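Local coordinates for periplasmic binding protein (Agrobacterium tumefaciens str. B6, PDB 5L9G) that binds the opine mannopine and probably delivers it, as a periplasmic binding protein, to an ABC transporter for uptake, at residues A[58-63]-A[81-86]; A[157-162]-A[325-330]; A[108-111]-A[116-119]; A[64-67]-A[72-75]. One frame throughout, in Å; residues are numbered along the deposited sequence.

Interaction 1 (A[58-63]-A[81-86]); sequences QNWAEA and IADEPQ. With MO0 (mannopine), chain C.
Trp60 and Gln86 meet because both side chains leave the backbone with CG between N and the carbonyl carbon, chi1 79° in Trp60 and 66° in Gln86. Beyond CG the Gln86 chain runs extended over one face of the indole. Its CG makes a CH-pi contact, 4.1 Å from the centroid of the Trp60 six-membered ring. The amide follows across the ring, the two planes 35° apart. Gln86 NE2 and the indole NE1 are both donors and do not bond. Gln86 NE2 donates instead to Asp83 OD1 at 2.9 Å, on the anti side and tilted out of the carboxylate plane, in a bent bond. It thus probably steadies this carboxylate. The other oxygen faces the ligand: Asp83 OD2 accepts from mannopine OAB at 2.9 Å. A water joins Asp83 OD2, Trp60 N and mannopine OAC. Gln58 O accepts from mannopine OAC at 3.1 Å. Within 58-63, Asn59 and Glu62 form a capping box ahead of the helix: Asn59 OD1 accepts from Ala61 N, and Glu62 OE2 from Gln58 N and Asn59 N. The contact forms part of the wall of the mannopine pocket, where Gln58 O and Asp83 OD2 hold hydroxyls OAC and OAB.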
loop_
_atom_site.group_PDB
_atom_site.type_symbol
_atom_site.label_atom_id
_atom_site.label_comp_id
_atom_site.label_asym_id
_atom_site.label_seq_id
_atom_site.Cartn_x
_atom_site.Cartn_y
_atom_site.Cartn_z
ATOM N N GLN A 58 4.110 -9.417 5.194
ATOM C CA GLN A 58 2.986 -8.477 5.187
ATOM C C GLN A 58 3.142 -7.342 6.167
ATOM O O GLN A 58 2.618 -6.253 5.926
ATOM C CB GLN A 58 1.648 -9.192 5.466
ATOM C CG GLN A 58 1.268 -10.304 4.486
ATOM C CD GLN A 58 1.225 -9.822 3.048
ATOM O OE1 GLN A 58 0.740 -8.714 2.745
ATOM N NE2 GLN A 58 1.751 -10.633 2.151
ATOM N N ASN A 59 3.788 -7.604 7.313
ATOM C CA ASN A 59 3.886 -6.634 8.411
ATOM C C ASN A 59 5.331 -6.207 8.667
ATOM O O ASN A 59 6.185 -7.074 8.823
ATOM C CB ASN A 59 3.257 -7.264 9.665
ATOM C CG ASN A 59 2.949 -6.316 10.796
ATOM O OD1 ASN A 59 3.709 -5.400 11.107
ATOM N ND2 ASN A 59 1.839 -6.546 11.472
ATOM N N TRP A 60 5.605 -4.871 8.713
ATOM C CA TRP A 60 6.948 -4.316 8.977
ATOM C C TRP A 60 7.554 -4.907 10.265
ATOM O O TRP A 60 8.780 -5.003 10.383
ATOM C CB TRP A 60 6.904 -2.776 9.071
ATOM C CG TRP A 60 6.406 -2.269 10.395
ATOM C CD1 TRP A 60 5.105 -2.121 10.774
ATOM C CD2 TRP A 60 7.200 -1.933 11.543
ATOM N NE1 TRP A 60 5.039 -1.680 12.078
ATOM C CE2 TRP A 60 6.308 -1.576 12.580
ATOM C CE3 TRP A 60 8.580 -1.947 11.813
ATOM C CZ2 TRP A 60 6.753 -1.187 13.851
ATOM C CZ3 TRP A 60 9.022 -1.561 13.074
ATOM C CH2 TRP A 60 8.116 -1.192 14.077
ATOM N N ALA A 61 6.686 -5.288 11.238
ATOM C CA ALA A 61 7.118 -5.876 12.508
ATOM C C ALA A 61 7.909 -7.197 12.323
ATOM O O ALA A 61 8.683 -7.571 13.205
ATOM C CB ALA A 61 5.927 -6.068 13.436
ATOM N N GLU A 62 7.764 -7.860 11.154
ATOM C CA GLU A 62 8.506 -9.084 10.823
ATOM C C GLU A 62 9.983 -8.722 10.575
ATOM O O GLU A 62 10.880 -9.485 10.951
ATOM C CB GLU A 62 7.900 -9.784 9.595
ATOM C CG GLU A 62 6.442 -10.224 9.761
ATOM C CD GLU A 62 5.827 -10.884 8.534
ATOM O OE1 GLU A 62 6.450 -11.853 8.033
ATOM O OE2 GLU A 62 4.772 -10.404 8.040
ATOM N N ALA A 63 10.235 -7.525 9.987
ATOM C CA ALA A 63 11.602 -7.028 9.765
ATOM C C ALA A 63 12.211 -6.665 11.126
ATOM O O ALA A 63 13.402 -6.920 11.355
ATOM C CB ALA A 63 11.575 -5.808 8.855
ATOM N N ILE A 81 5.168 3.911 2.822
ATOM C CA ILE A 81 5.740 5.181 3.294
ATOM C C ILE A 81 5.354 5.502 4.748
ATOM O O ILE A 81 6.134 6.154 5.451
ATOM C CB ILE A 81 5.387 6.352 2.323
ATOM C CG1 ILE A 81 6.280 7.596 2.569
ATOM C CG2 ILE A 81 3.875 6.687 2.346
ATOM C CD1 ILE A 81 6.162 8.751 1.538
ATOM N N ALA A 82 4.140 5.101 5.174
ATOM C CA ALA A 82 3.645 5.405 6.521
ATOM C C ALA A 82 4.173 4.449 7.592
ATOM O O ALA A 82 3.986 4.728 8.775
ATOM C CB ALA A 82 2.120 5.487 6.533
ATOM N N ASP A 83 4.848 3.333 7.195
ATOM C CA ASP A 83 5.502 2.450 8.176
ATOM C C ASP A 83 6.959 2.870 8.366
ATOM O O ASP A 83 7.586 2.462 9.344
ATOM C CB ASP A 83 5.449 0.968 7.735
ATOM C CG ASP A 83 4.182 0.258 8.158
ATOM O OD1 ASP A 83 3.580 0.668 9.179
ATOM O OD2 ASP A 83 3.800 -0.710 7.480
ATOM N N GLU A 84 7.500 3.673 7.426
ATOM C CA GLU A 84 8.886 4.142 7.470
ATOM C C GLU A 84 9.227 4.891 8.789
ATOM O O GLU A 84 10.245 4.547 9.393
ATOM C CB GLU A 84 9.237 4.967 6.212
ATOM C CG GLU A 84 10.695 5.412 6.149
ATOM C CD GLU A 84 11.047 6.759 6.767
ATOM O OE1 GLU A 84 12.259 6.990 6.949
ATOM O OE2 GLU A 84 10.152 7.603 7.005
ATOM N N PRO A 85 8.408 5.850 9.292
ATOM C CA PRO A 85 8.788 6.523 10.551
ATOM C C PRO A 85 8.936 5.582 11.753
ATOM O O PRO A 85 9.956 5.657 12.438
ATOM C CB PRO A 85 7.685 7.567 10.745
ATOM C CG PRO A 85 7.109 7.794 9.367
ATOM C CD PRO A 85 7.168 6.433 8.726
ATOM N N GLN A 86 7.960 4.671 11.984
ATOM C CA GLN A 86 8.038 3.742 13.122
ATOM C C GLN A 86 9.147 2.689 12.958
ATOM O O GLN A 86 9.767 2.316 13.959
ATOM C CB GLN A 86 6.676 3.107 13.457
ATOM C CG GLN A 86 6.078 2.160 12.407
ATOM C CD GLN A 86 4.762 1.579 12.871
ATOM O OE1 GLN A 86 4.535 1.329 14.066
ATOM N NE2 GLN A 86 3.851 1.390 11.941
HETATM O OAB MO0 C . 5.106 -1.672 5.092
HETATM C CAF MO0 C . 4.790 -3.037 5.132
HETATM C CAG MO0 C . 3.530 -3.382 4.359
HETATM O OAC MO0 C . 2.422 -3.255 5.180
HETATM C CAH MO0 C . 3.394 -2.675 3.033
HETATM O OAM MO0 C . 4.498 -2.877 2.231
HETATM C CAI MO0 C . 2.105 -2.964 2.263
HETATM O OAD MO0 C . 2.013 -4.316 1.929
HETATM C CAJ MO0 C . 1.930 -2.056 1.080
HETATM O OAE MO0 C . 1.914 -0.727 1.517
HETATM C CAK MO0 C . 0.710 -2.375 0.203
HETATM N N MO0 C . 1.141 -2.466 -1.198
HETATM C CA MO0 C . 0.002 -2.537 -2.146
HETATM C C MO0 C . -0.183 -3.956 -2.628
HETATM O O MO0 C . 0.487 -4.873 -2.107
HETATM C CB MO0 C . 0.134 -1.582 -3.309
HETATM C CG MO0 C . 1.118 -2.060 -4.354
HETATM C CD MO0 C . 1.639 -0.967 -5.219
HETATM O OE1 MO0 C . 1.072 -0.814 -6.491
HETATM N NE2 MO0 C . 2.553 -0.196 -4.882
HETATM O OXT MO0 C . -1.054 -4.248 -3.507
HETATM O O HOH W 1 3.205 -3.309 8.052
#

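Interaction 2 (A[157-162]-A[325-330]); sequences NQPIGM and NFWAKH. With EDO (1,2-ethanediol), chain F.
The indole of Trp327 is covered on both faces. Ile160 CG1 sits over the centre of the six-membered ring on one face, and Phe326 CD2 lies nearer the rim on the opposite face. Phe326 turns its own edge to Trp327 CD1, while His330 CB lies over a face of the Phe326 ring. Residues 159-162 make a type II beta turn that leads into helix 162-169 and packs on the C-terminal helix 324-343. The helix brings the aromatic residues, and the turn brings the aliphatic ones. Ile160 makes a well-centred CH-pi contact: CG1 is 3.6 Å from the centroid of the Trp327 six-membered ring and 7° off its normal. CG1 lies anti to the carbonyl carbon of Ile160, chi1 -63°, which directs this branch onto the ring. Pro159 packs at the far end of the benzo ring, its CB 3.8 Å from Trp327 CH2. No hydrogen bond links the two segments directly. The indole NE1 instead bonds to Glu164 OE1, in helix 162-169, and Glu164 OE2 accepts from Gly161 N. One carboxylate therefore ties the aromatic ring to the loop backbone. Gly161 is the N-cap of that helix. Its positive phi, 95°, is that of the third position of a type II turn, where glycine is favoured. The turn is closed by Met162 N to Pro159 O, 2.9 Å.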
loop_
_atom_site.group_PDB
_atom_site.type_symbol
_atom_site.label_atom_id
_atom_site.label_comp_id
_atom_site.label_asym_id
_atom_site.label_seq_id
_atom_site.Cartn_x
_atom_site.Cartn_y
_atom_site.Cartn_z
ATOM N N ASN A 157 -6.268 -6.342 7.868
ATOM C CA ASN A 157 -6.019 -6.640 9.279
ATOM C C ASN A 157 -4.946 -5.691 9.863
ATOM O O ASN A 157 -4.493 -5.892 10.996
ATOM C CB ASN A 157 -5.651 -8.130 9.504
ATOM C CG ASN A 157 -4.274 -8.466 9.026
ATOM O OD1 ASN A 157 -3.749 -7.818 8.114
ATOM N ND2 ASN A 157 -3.639 -9.445 9.671
ATOM N N GLN A 158 -4.481 -4.719 9.053
ATOM C CA GLN A 158 -3.531 -3.680 9.493
ATOM C C GLN A 158 -4.236 -2.319 9.336
ATOM O O GLN A 158 -5.156 -2.220 8.511
ATOM C CB GLN A 158 -2.199 -3.763 8.759
ATOM C CG GLN A 158 -1.439 -5.045 9.083
ATOM C CD GLN A 158 -0.103 -5.068 8.417
ATOM O OE1 GLN A 158 0.179 -5.891 7.530
ATOM N NE2 GLN A 158 0.743 -4.155 8.825
ATOM N N PRO A 159 -3.872 -1.291 10.139
ATOM C CA PRO A 159 -4.705 -0.069 10.196
ATOM C C PRO A 159 -4.511 1.034 9.165
ATOM O O PRO A 159 -5.412 1.868 9.079
ATOM C CB PRO A 159 -4.404 0.489 11.598
ATOM C CG PRO A 159 -3.022 0.075 11.871
ATOM C CD PRO A 159 -2.865 -1.297 11.234
ATOM N N ILE A 160 -3.376 1.109 8.443
ATOM C CA ILE A 160 -3.166 2.208 7.469
ATOM C C ILE A 160 -4.260 2.209 6.391
ATOM O O ILE A 160 -4.433 1.229 5.681
ATOM C CB ILE A 160 -1.729 2.270 6.882
ATOM C CG1 ILE A 160 -0.707 2.555 8.033
ATOM C CG2 ILE A 160 -1.642 3.358 5.783
ATOM C CD1 ILE A 160 0.765 2.237 7.695
ATOM N N GLY A 161 -5.010 3.307 6.333
ATOM C CA GLY A 161 -6.127 3.460 5.398
ATOM C C GLY A 161 -7.457 3.081 6.024
ATOM O O GLY A 161 -8.497 3.601 5.617
ATOM N N MET A 162 -7.440 2.203 7.048
ATOM C CA MET A 162 -8.652 1.730 7.744
ATOM C C MET A 162 -9.170 2.738 8.775
ATOM O O MET A 162 -10.383 2.971 8.840
ATOM C CB MET A 162 -8.424 0.340 8.376
ATOM C CG MET A 162 -7.806 -0.689 7.405
ATOM S SD MET A 162 -8.898 -1.050 5.986
ATOM C CE MET A 162 -7.872 -0.562 4.641
ATOM N N ASN A 325 3.306 11.674 8.827
ATOM C CA ASN A 325 3.455 12.387 10.106
ATOM C C ASN A 325 2.435 11.897 11.137
ATOM O O ASN A 325 2.789 11.774 12.305
ATOM C CB ASN A 325 3.364 13.903 9.917
ATOM C CG ASN A 325 4.467 14.507 9.070
ATOM O OD1 ASN A 325 4.258 15.484 8.343
ATOM N ND2 ASN A 325 5.662 13.940 9.125
ATOM N N PHE A 326 1.191 11.570 10.700
ATOM C CA PHE A 326 0.166 11.028 11.593
ATOM C C PHE A 326 0.639 9.663 12.107
ATOM O O PHE A 326 0.590 9.396 13.309
ATOM C CB PHE A 326 -1.184 10.851 10.870
ATOM C CG PHE A 326 -2.202 10.115 11.716
ATOM C CD1 PHE A 326 -2.912 10.780 12.717
ATOM C CD2 PHE A 326 -2.423 8.753 11.543
ATOM C CE1 PHE A 326 -3.814 10.089 13.529
ATOM C CE2 PHE A 326 -3.324 8.065 12.360
ATOM C CZ PHE A 326 -4.015 8.738 13.346
ATOM N N TRP A 327 1.062 8.792 11.171
ATOM C CA TRP A 327 1.518 7.443 11.467
ATOM C C TRP A 327 2.814 7.432 12.287
ATOM O O TRP A 327 2.992 6.536 13.105
ATOM C CB TRP A 327 1.589 6.621 10.183
ATOM C CG TRP A 327 0.197 6.371 9.680
ATOM C CD1 TRP A 327 -0.479 7.100 8.745
ATOM C CD2 TRP A 327 -0.762 5.489 10.274
ATOM N NE1 TRP A 327 -1.784 6.662 8.658
ATOM C CE2 TRP A 327 -1.984 5.674 9.590
ATOM C CE3 TRP A 327 -0.690 4.512 11.285
ATOM C CZ2 TRP A 327 -3.138 4.954 9.915
ATOM C CZ3 TRP A 327 -1.830 3.791 11.594
ATOM C CH2 TRP A 327 -3.031 3.997 10.899
ATOM N N ALA A 328 3.649 8.469 12.163
ATOM C CA ALA A 328 4.869 8.603 12.972
ATOM C C ALA A 328 4.510 8.759 14.464
ATOM O O ALA A 328 5.213 8.259 15.345
ATOM C CB ALA A 328 5.665 9.818 12.506
ATOM N N LYS A 329 3.407 9.443 14.732
ATOM C CA LYS A 329 2.952 9.761 16.075
ATOM C C LYS A 329 1.974 8.738 16.681
ATOM O O LYS A 329 2.059 8.471 17.874
ATOM C CB LYS A 329 2.333 11.179 16.039
ATOM C CG LYS A 329 2.078 11.838 17.349
ATOM C CD LYS A 329 1.515 13.244 17.117
ATOM C CE LYS A 329 1.082 13.864 18.402
ATOM N NZ LYS A 329 0.521 15.233 18.188
ATOM N N HIS A 330 1.049 8.171 15.883
ATOM C CA HIS A 330 -0.010 7.328 16.440
ATOM C C HIS A 330 -0.055 5.872 15.992
ATOM O O HIS A 330 -1.014 5.182 16.357
ATOM C CB HIS A 330 -1.373 7.988 16.170
ATOM C CG HIS A 330 -1.471 9.364 16.741
ATOM N ND1 HIS A 330 -1.426 10.482 15.931
ATOM C CD2 HIS A 330 -1.574 9.761 18.031
ATOM C CE1 HIS A 330 -1.537 11.519 16.744
ATOM N NE2 HIS A 330 -1.621 11.138 18.018
HETATM C C1 EDO F . 5.446 9.281 18.872
HETATM O O1 EDO F . 5.980 10.250 17.967
HETATM C C2 EDO F . 4.209 9.858 19.614
HETATM O O2 EDO F . 3.614 8.901 20.482
#

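Interaction 3 (A[108-111]-A[116-119]); sequences PGSV and VANS. With MO0 (mannopine), chain C.
Ala117 packs closely against Ser110, and this is the tight part of the contact. The methyl CB of Ala117 lies 3.3 Å from Ser110 O and 3.7 Å from Ser110 CB. Ser110 OG also reaches this methyl, at 3.7 Å, but its polar partner is Pro107 O, just before the segment. The hydroxyl is placed by a chi1 of 78°, with OG between the backbone N and the carbonyl carbon. One backbone bond crosses the contact, from Ala117 N to Ser110 O. It is weak, 3.2 Å long and bent to 128° at the hydrogen. One pair nearer the connecting turn, Val111 and Val116 form an antiparallel non-hydrogen-bonded pair, with CA atoms 4.7 Å apart. Their side chains lie on the same face of the sheet and meet more loosely, Val111 CG1 to Val116 CG2 at 4.3 Å. Val101 and Leu96 add to this apolar patch. The loose side is the start of 108-111. Pro108 and Gly109 are exposed and do not touch the strand. At the other end, strand 115-128 carries Asn118 and Ser119, which face Asp252 in a classic beta bulge. Ser119 OG accepts from mannopine NE2 at 2.7 Å, one of several polar contacts to the ligand. The contact is the base of a beta hairpin, where the short strand 111-112 turns back antiparallel onto strand 115-128. One weak backbone bond, a methyl on the Ser110 carbonyl and CB, and a looser valine pair imply modest bonding between the two segments. Strand 115-128 is also bonded to strand 240-256, Val116 with Tyr254.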
loop_
_atom_site.group_PDB
_atom_site.type_symbol
_atom_site.label_atom_id
_atom_site.label_comp_id
_atom_site.label_asym_id
_atom_site.label_seq_id
_atom_site.Cartn_x
_atom_site.Cartn_y
_atom_site.Cartn_z
ATOM N N PRO A 108 7.513 14.995 -3.852
ATOM C CA PRO A 108 8.094 15.543 -2.614
ATOM C C PRO A 108 7.704 14.707 -1.392
ATOM O O PRO A 108 6.566 14.237 -1.305
ATOM C CB PRO A 108 7.541 16.978 -2.547
ATOM C CG PRO A 108 6.332 16.972 -3.393
ATOM C CD PRO A 108 6.546 15.931 -4.464
ATOM N N GLY A 109 8.681 14.475 -0.518
ATOM C CA GLY A 109 8.518 13.682 0.697
ATOM C C GLY A 109 8.560 12.176 0.491
ATOM O O GLY A 109 8.582 11.429 1.475
ATOM N N SER A 110 8.608 11.712 -0.779
ATOM C CA SER A 110 8.608 10.277 -1.107
ATOM C C SER A 110 9.987 9.593 -0.970
ATOM O O SER A 110 10.079 8.366 -1.109
ATOM C CB SER A 110 8.017 10.042 -2.488
ATOM O OG SER A 110 8.942 10.358 -3.514
ATOM N N VAL A 111 11.046 10.383 -0.711
ATOM C CA VAL A 111 12.402 9.868 -0.516
ATOM C C VAL A 111 12.917 10.416 0.822
ATOM O O VAL A 111 12.994 11.635 0.993
ATOM C CB VAL A 111 13.355 10.192 -1.705
ATOM C CG1 VAL A 111 14.783 9.702 -1.425
ATOM C CG2 VAL A 111 12.833 9.606 -3.024
ATOM N N VAL A 116 13.292 4.878 -0.369
ATOM C CA VAL A 116 13.188 5.364 -1.748
ATOM C C VAL A 116 11.862 4.840 -2.317
ATOM O O VAL A 116 11.679 3.622 -2.426
ATOM C CB VAL A 116 14.398 4.987 -2.662
ATOM C CG1 VAL A 116 14.184 5.515 -4.080
ATOM C CG2 VAL A 116 15.715 5.518 -2.106
ATOM N N ALA A 117 10.958 5.755 -2.702
ATOM C CA ALA A 117 9.662 5.381 -3.288
ATOM C C ALA A 117 9.856 4.593 -4.588
ATOM O O ALA A 117 10.829 4.823 -5.323
ATOM C CB ALA A 117 8.835 6.629 -3.577
ATOM N N ASN A 118 8.959 3.632 -4.849
ATOM C CA ASN A 118 8.967 2.934 -6.119
ATOM C C ASN A 118 7.607 3.113 -6.841
ATOM O O ASN A 118 7.542 2.899 -8.051
ATOM C CB ASN A 118 9.374 1.436 -5.994
ATOM C CG ASN A 118 8.314 0.481 -5.468
ATOM O OD1 ASN A 118 7.292 0.863 -4.896
ATOM N ND2 ASN A 118 8.506 -0.809 -5.694
ATOM N N SER A 119 6.528 3.502 -6.109
ATOM C CA SER A 119 5.202 3.614 -6.723
ATOM C C SER A 119 4.193 4.366 -5.878
ATOM O O SER A 119 4.380 4.535 -4.670
ATOM C CB SER A 119 4.633 2.203 -6.968
ATOM O OG SER A 119 4.511 1.511 -5.736
HETATM O OAB MO0 C . 5.106 -1.672 5.092
HETATM C CAF MO0 C . 4.790 -3.037 5.132
HETATM C CAG MO0 C . 3.530 -3.382 4.359
HETATM O OAC MO0 C . 2.422 -3.255 5.180
HETATM C CAH MO0 C . 3.394 -2.675 3.033
HETATM O OAM MO0 C . 4.498 -2.877 2.231
HETATM C CAI MO0 C . 2.105 -2.964 2.263
HETATM O OAD MO0 C . 2.013 -4.316 1.929
HETATM C CAJ MO0 C . 1.930 -2.056 1.080
HETATM O OAE MO0 C . 1.914 -0.727 1.517
HETATM C CAK MO0 C . 0.710 -2.375 0.203
HETATM N N MO0 C . 1.141 -2.466 -1.198
HETATM C CA MO0 C . 0.002 -2.537 -2.146
HETATM C C MO0 C . -0.183 -3.956 -2.628
HETATM O O MO0 C . 0.487 -4.873 -2.107
HETATM C CB MO0 C . 0.134 -1.582 -3.309
HETATM C CG MO0 C . 1.118 -2.060 -4.354
HETATM C CD MO0 C . 1.639 -0.967 -5.219
HETATM O OE1 MO0 C . 1.072 -0.814 -6.491
HETATM N NE2 MO0 C . 2.553 -0.196 -4.882
HETATM O OXT MO0 C . -1.054 -4.248 -3.507
#

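Interaction 4 (A[64-67]-A[72-75]); sequences RAQV and VTWD
Gln66 OE1 accepts two backbone N-H groups, from Thr73 N at 3.0 Å and Trp74 N at 3.2 Å. Strand 52-56, helix 61-69 and strand 76-80 form a beta-alpha-beta crossover, with strand 23-27 between the two strands. The contact ties the helix to the loop that returns the chain to the sheet. The two donors use the oxygen differently. Trp74 N lies in the carbonyl plane, on a lone pair, with an N-H...O angle of 163°. Thr73 N comes from above that plane, 46° out of it. A third bond, from Thr73 OG1, is weak. Together these bonds hold the amide of Gln66 in place, and two consecutive backbone N-H groups share one acceptor. The side chain reaches them with CG beside the backbone N and anti to the carbonyl carbon, and runs extended beyond CG. The other end of the amide then comes over the indole of Trp74. Gln66 NE2 stands 3.3 Å above the Trp74 ring plane, over its centre, with amide and ring planes 41° apart. The indole NE1 is bonded to Asp55 OD2, and Phe57 meets the ring, so further residues also fix its place. Farther out the packing is apolar. Val67 and Val72 lie side by side and point the same way. Their CG2 atoms are 4.1 Å apart, and Val72 CG2 also approaches the helix backbone, 3.7 Å from Gln66 O.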
loop_
_atom_site.group_PDB
_atom_site.type_symbol
_atom_site.label_atom_id
_atom_site.label_comp_id
_atom_site.label_asym_id
_atom_site.label_seq_id
_atom_site.Cartn_x
_atom_site.Cartn_y
_atom_site.Cartn_z
ATOM N N ARG A 64 11.372 -6.110 12.043
ATOM C CA ARG A 64 11.778 -5.769 13.411
ATOM C C ARG A 64 12.191 -7.031 14.173
ATOM O O ARG A 64 13.241 -7.019 14.820
ATOM C CB ARG A 64 10.670 -5.000 14.156
ATOM C CG ARG A 64 11.130 -4.526 15.549
ATOM C CD ARG A 64 10.124 -3.680 16.297
ATOM N NE ARG A 64 8.822 -4.339 16.406
ATOM C CZ ARG A 64 7.744 -3.785 16.949
ATOM N NH1 ARG A 64 7.806 -2.564 17.469
ATOM N NH2 ARG A 64 6.599 -4.454 16.992
ATOM N N ALA A 65 11.394 -8.127 14.058
ATOM C CA ALA A 65 11.686 -9.419 14.705
ATOM C C ALA A 65 13.034 -9.978 14.275
ATOM O O ALA A 65 13.753 -10.516 15.126
ATOM C CB ALA A 65 10.585 -10.427 14.424
ATOM N N GLN A 66 13.405 -9.816 12.979
ATOM C CA GLN A 66 14.716 -10.257 12.468
ATOM C C GLN A 66 15.845 -9.456 13.130
ATOM O O GLN A 66 16.859 -10.039 13.519
ATOM C CB GLN A 66 14.800 -10.114 10.942
ATOM C CG GLN A 66 14.015 -11.175 10.186
ATOM C CD GLN A 66 14.477 -11.367 8.764
ATOM O OE1 GLN A 66 15.493 -10.820 8.315
ATOM N NE2 GLN A 66 13.764 -12.206 8.037
ATOM N N VAL A 67 15.650 -8.125 13.291
ATOM C CA VAL A 67 16.635 -7.243 13.928
ATOM C C VAL A 67 16.770 -7.608 15.421
ATOM O O VAL A 67 17.888 -7.780 15.902
ATOM C CB VAL A 67 16.317 -5.734 13.691
ATOM C CG1 VAL A 67 17.279 -4.825 14.459
ATOM C CG2 VAL A 67 16.350 -5.395 12.203
ATOM N N VAL A 72 19.600 -11.277 10.972
ATOM C CA VAL A 72 19.004 -10.567 9.837
ATOM C C VAL A 72 19.344 -11.333 8.545
ATOM O O VAL A 72 20.525 -11.520 8.231
ATOM C CB VAL A 72 19.428 -9.069 9.773
ATOM C CG1 VAL A 72 18.905 -8.402 8.502
ATOM C CG2 VAL A 72 18.954 -8.309 11.010
ATOM N N THR A 73 18.307 -11.795 7.822
ATOM C CA THR A 73 18.472 -12.511 6.550
ATOM C C THR A 73 18.035 -11.651 5.360
ATOM O O THR A 73 18.548 -11.831 4.264
ATOM C CB THR A 73 17.803 -13.911 6.556
ATOM O OG1 THR A 73 16.419 -13.799 6.880
ATOM C CG2 THR A 73 18.485 -14.888 7.505
ATOM N N TRP A 74 17.110 -10.704 5.579
ATOM C CA TRP A 74 16.619 -9.813 4.519
ATOM C C TRP A 74 17.583 -8.659 4.275
ATOM O O TRP A 74 18.179 -8.139 5.225
ATOM C CB TRP A 74 15.255 -9.233 4.912
ATOM C CG TRP A 74 14.131 -10.225 4.969
ATOM C CD1 TRP A 74 14.089 -11.466 4.402
ATOM C CD2 TRP A 74 12.842 -10.005 5.553
ATOM N NE1 TRP A 74 12.866 -12.049 4.634
ATOM C CE2 TRP A 74 12.079 -11.172 5.335
ATOM C CE3 TRP A 74 12.274 -8.947 6.289
ATOM C CZ2 TRP A 74 10.774 -11.309 5.815
ATOM C CZ3 TRP A 74 10.967 -9.072 6.738
ATOM C CH2 TRP A 74 10.238 -10.246 6.511
ATOM N N ASP A 75 17.747 -8.265 3.003
ATOM C CA ASP A 75 18.576 -7.100 2.671
ATOM C C ASP A 75 17.660 -5.920 2.367
ATOM O O ASP A 75 17.629 -4.950 3.134
ATOM C CB ASP A 75 19.505 -7.390 1.488
ATOM C CG ASP A 75 20.625 -8.357 1.839
ATOM O OD1 ASP A 75 21.373 -8.076 2.781
ATOM O OD2 ASP A 75 20.673 -9.422 1.247
#

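How the interactions relate
Interactions 1, 2 and 3 are buried, while interaction 4 lies at the surface. Interactions 1 and 4 share helix 61-69, and interaction 4 is nested in the loop that interaction 1 closes; Trp74 packs on Glu62 and Ala63. Interactions 1 and 2 adjoin through Asp83 with Ile160, and Ala82 and Pro85 with helix 324-343. Interactions 1 and 3 both touch mannopine, at different ends, and Ile81 packs on Gly109 and Ser110. Chemistry follows place. Interaction 1 joins a CH-pi contact to a water and ligand bridge. Interaction 2 is aromatic and aliphatic, interaction 3 has one weak backbone bond and small apolar groups in a hairpin, and interaction 4 relies on one side-chain amide bonded to backbone.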